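PAN2-PAN3 deadenylation complex catalytic subunit pan2 (Neurospora crassa, PDB 4CZW) acts as the catalytic subunit of the PAN deadenylation complex, probably shortening the poly(A) tails of mRNA, with an exonuclease domain packed against a ubiquitin-protease-like domain predicted to be inactive. Local coordinates at residues T73-D78 with S528-K534. Residues are numbered along the deposited sequence; the frame is centred on the assembly and turned at random.
Sequences TACLAD and SPKTAYK. With ZN (zinc ion), chain B.
The zinc loop of the pseudo-ubiquitin-hydrolase domain meets the first turns of helix 529-541 of the exonuclease domain here, where C75, K530 and K534 converge. C75 binds zinc through SG, together with H70, C80 and C83, which probably holds the loop with the T73, C75 and A77 carbonyls facing the helix. K530 and K534, one helical turn apart, suit this place because each is long enough to carry an ammonium group to those oxygens. K530 NZ donates to C75 O and, at 3.1 Å, to A77 O; its chain, bent at chi2 (-109°), brings CD and CE alongside the A77 carbonyl. K534 runs extended until chi4 (65°) turns NZ to T73 O at 2.6 Å, with a weak second bond to C75 O, so that both lysines share that oxygen. L76 CD2 lies across the K534 chain, 3.7 Å from CD. Were K534 an alanine, T73 O would probably lose this ammonium donor and L76 CD2 its contact with the lysine methylenes. At the start of the helix, the D78 carboxylate lies over K530 CB and beside the N-cap residue S528. K530 NZ, 3.7 Å from C75 SG, would probably offset part of the three-cysteine zinc site's negative charge, while both lysines satisfy zinc-loop carbonyls.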
loop_
_atom_site.group_PDB
_atom_site.type_symbol
_atom_site.label_atom_id
_atom_site.label_comp_id
_atom_site.label_asym_id
_atom_site.label_seq_id
_atom_site.Cartn_x
_atom_site.Cartn_y
_atom_site.Cartn_z
ATOM N N THR A 73 12.118 9.584 -1.877
ATOM C CA THR A 73 12.724 10.668 -2.646
ATOM C C THR A 73 11.984 11.979 -2.410
ATOM O O THR A 73 11.102 12.061 -1.556
ATOM C CB THR A 73 12.738 10.362 -4.157
ATOM O OG1 THR A 73 11.398 10.381 -4.667
ATOM C CG2 THR A 73 13.366 9.002 -4.423
ATOM N N ALA A 74 12.347 13.002 -3.176
ATOM C CA ALA A 74 11.744 14.320 -3.032
ATOM C C ALA A 74 10.510 14.475 -3.913
ATOM O O ALA A 74 10.042 15.590 -4.141
ATOM C CB ALA A 74 12.760 15.404 -3.359
ATOM N N CYS A 75 9.989 13.350 -4.398
ATOM C CA CYS A 75 8.835 13.338 -5.292
ATOM C C CYS A 75 7.641 14.081 -4.702
ATOM O O CYS A 75 7.127 13.711 -3.646
ATOM C CB CYS A 75 8.439 11.897 -5.627
ATOM S SG CYS A 75 6.958 11.734 -6.658
ATOM N N LEU A 76 7.213 15.136 -5.388
ATOM C CA LEU A 76 6.068 15.926 -4.951
ATOM C C LEU A 76 4.883 15.742 -5.891
ATOM O O LEU A 76 3.961 16.557 -5.911
ATOM C CB LEU A 76 6.439 17.407 -4.857
ATOM C CG LEU A 76 7.436 17.794 -3.764
ATOM C CD1 LEU A 76 7.717 19.288 -3.800
ATOM C CD2 LEU A 76 6.918 17.377 -2.397
ATOM N N ALA A 77 4.917 14.668 -6.672
ATOM C CA ALA A 77 3.828 14.358 -7.587
ATOM C C ALA A 77 2.584 13.942 -6.813
ATOM O O ALA A 77 2.660 13.144 -5.879
ATOM C CB ALA A 77 4.242 13.268 -8.561
ATOM N N ASP A 78 1.439 14.490 -7.205
ATOM C CA ASP A 78 0.173 14.175 -6.556
ATOM C C ASP A 78 -0.971 14.369 -7.545
ATOM O O ASP A 78 -1.211 15.487 -8.002
ATOM C CB ASP A 78 -0.027 15.048 -5.315
ATOM C CG ASP A 78 -1.242 14.641 -4.503
ATOM O OD1 ASP A 78 -1.604 13.446 -4.523
ATOM O OD2 ASP A 78 -1.832 15.516 -3.835
ATOM N N SER A 528 -1.331 20.394 -1.399
ATOM C CA SER A 528 -1.983 19.149 -1.784
ATOM C C SER A 528 -1.900 18.143 -0.636
ATOM O O SER A 528 -0.984 18.218 0.183
ATOM C CB SER A 528 -1.342 18.579 -3.052
ATOM O OG SER A 528 -0.037 18.094 -2.793
ATOM N N PRO A 529 -2.865 17.209 -0.565
ATOM C CA PRO A 529 -2.917 16.202 0.503
ATOM C C PRO A 529 -1.618 15.415 0.673
ATOM O O PRO A 529 -1.158 15.223 1.799
ATOM C CB PRO A 529 -4.047 15.275 0.049
ATOM C CG PRO A 529 -4.941 16.154 -0.747
ATOM C CD PRO A 529 -4.034 17.117 -1.459
ATOM N N LYS A 530 -1.037 14.969 -0.436
ATOM C CA LYS A 530 0.173 14.157 -0.393
ATOM C C LYS A 530 1.387 14.985 0.017
ATOM O O LYS A 530 2.331 14.464 0.611
ATOM C CB LYS A 530 0.410 13.494 -1.753
ATOM C CG LYS A 530 1.601 12.550 -1.808
ATOM C CD LYS A 530 2.733 13.146 -2.626
ATOM C CE LYS A 530 3.845 12.137 -2.846
ATOM N NZ LYS A 530 4.895 12.658 -3.764
ATOM N N THR A 531 1.356 16.277 -0.295
ATOM C CA THR A 531 2.448 17.176 0.063
ATOM C C THR A 531 2.572 17.303 1.578
ATOM O O THR A 531 3.670 17.217 2.130
ATOM C CB THR A 531 2.253 18.577 -0.548
ATOM O OG1 THR A 531 2.173 18.471 -1.975
ATOM C CG2 THR A 531 3.415 19.488 -0.179
ATOM N N ALA A 532 1.440 17.500 2.244
ATOM C CA ALA A 532 1.421 17.618 3.696
ATOM C C ALA A 532 1.710 16.274 4.355
ATOM O O ALA A 532 2.397 16.208 5.374
ATOM C CB ALA A 532 0.086 18.162 4.165
ATOM N N TYR A 533 1.179 15.207 3.767
ATOM C CA TYR A 533 1.398 13.859 4.279
ATOM C C TYR A 533 2.873 13.488 4.206
ATOM O O TYR A 533 3.399 12.816 5.094
ATOM C CB TYR A 533 0.560 12.842 3.497
ATOM C CG TYR A 533 0.638 11.430 4.038
ATOM C CD1 TYR A 533 1.654 10.567 3.642
ATOM C CD2 TYR A 533 -0.307 10.958 4.939
ATOM C CE1 TYR A 533 1.729 9.277 4.136
ATOM C CE2 TYR A 533 -0.241 9.671 5.436
ATOM C CZ TYR A 533 0.778 8.835 5.030
ATOM O OH TYR A 533 0.847 7.552 5.524
ATOM N N LYS A 534 3.531 13.928 3.138
ATOM C CA LYS A 534 4.938 13.622 2.910
ATOM C C LYS A 534 5.804 14.130 4.057
ATOM O O LYS A 534 6.749 13.461 4.473
ATOM C CB LYS A 534 5.407 14.228 1.586
ATOM C CG LYS A 534 6.796 13.793 1.152
ATOM C CD LYS A 534 7.194 14.464 -0.152
ATOM C CE LYS A 534 8.565 14.007 -0.622
ATOM N NZ LYS A 534 8.580 12.560 -0.973
HETATM ZN ZN ZN B . 6.139 9.574 -6.295
#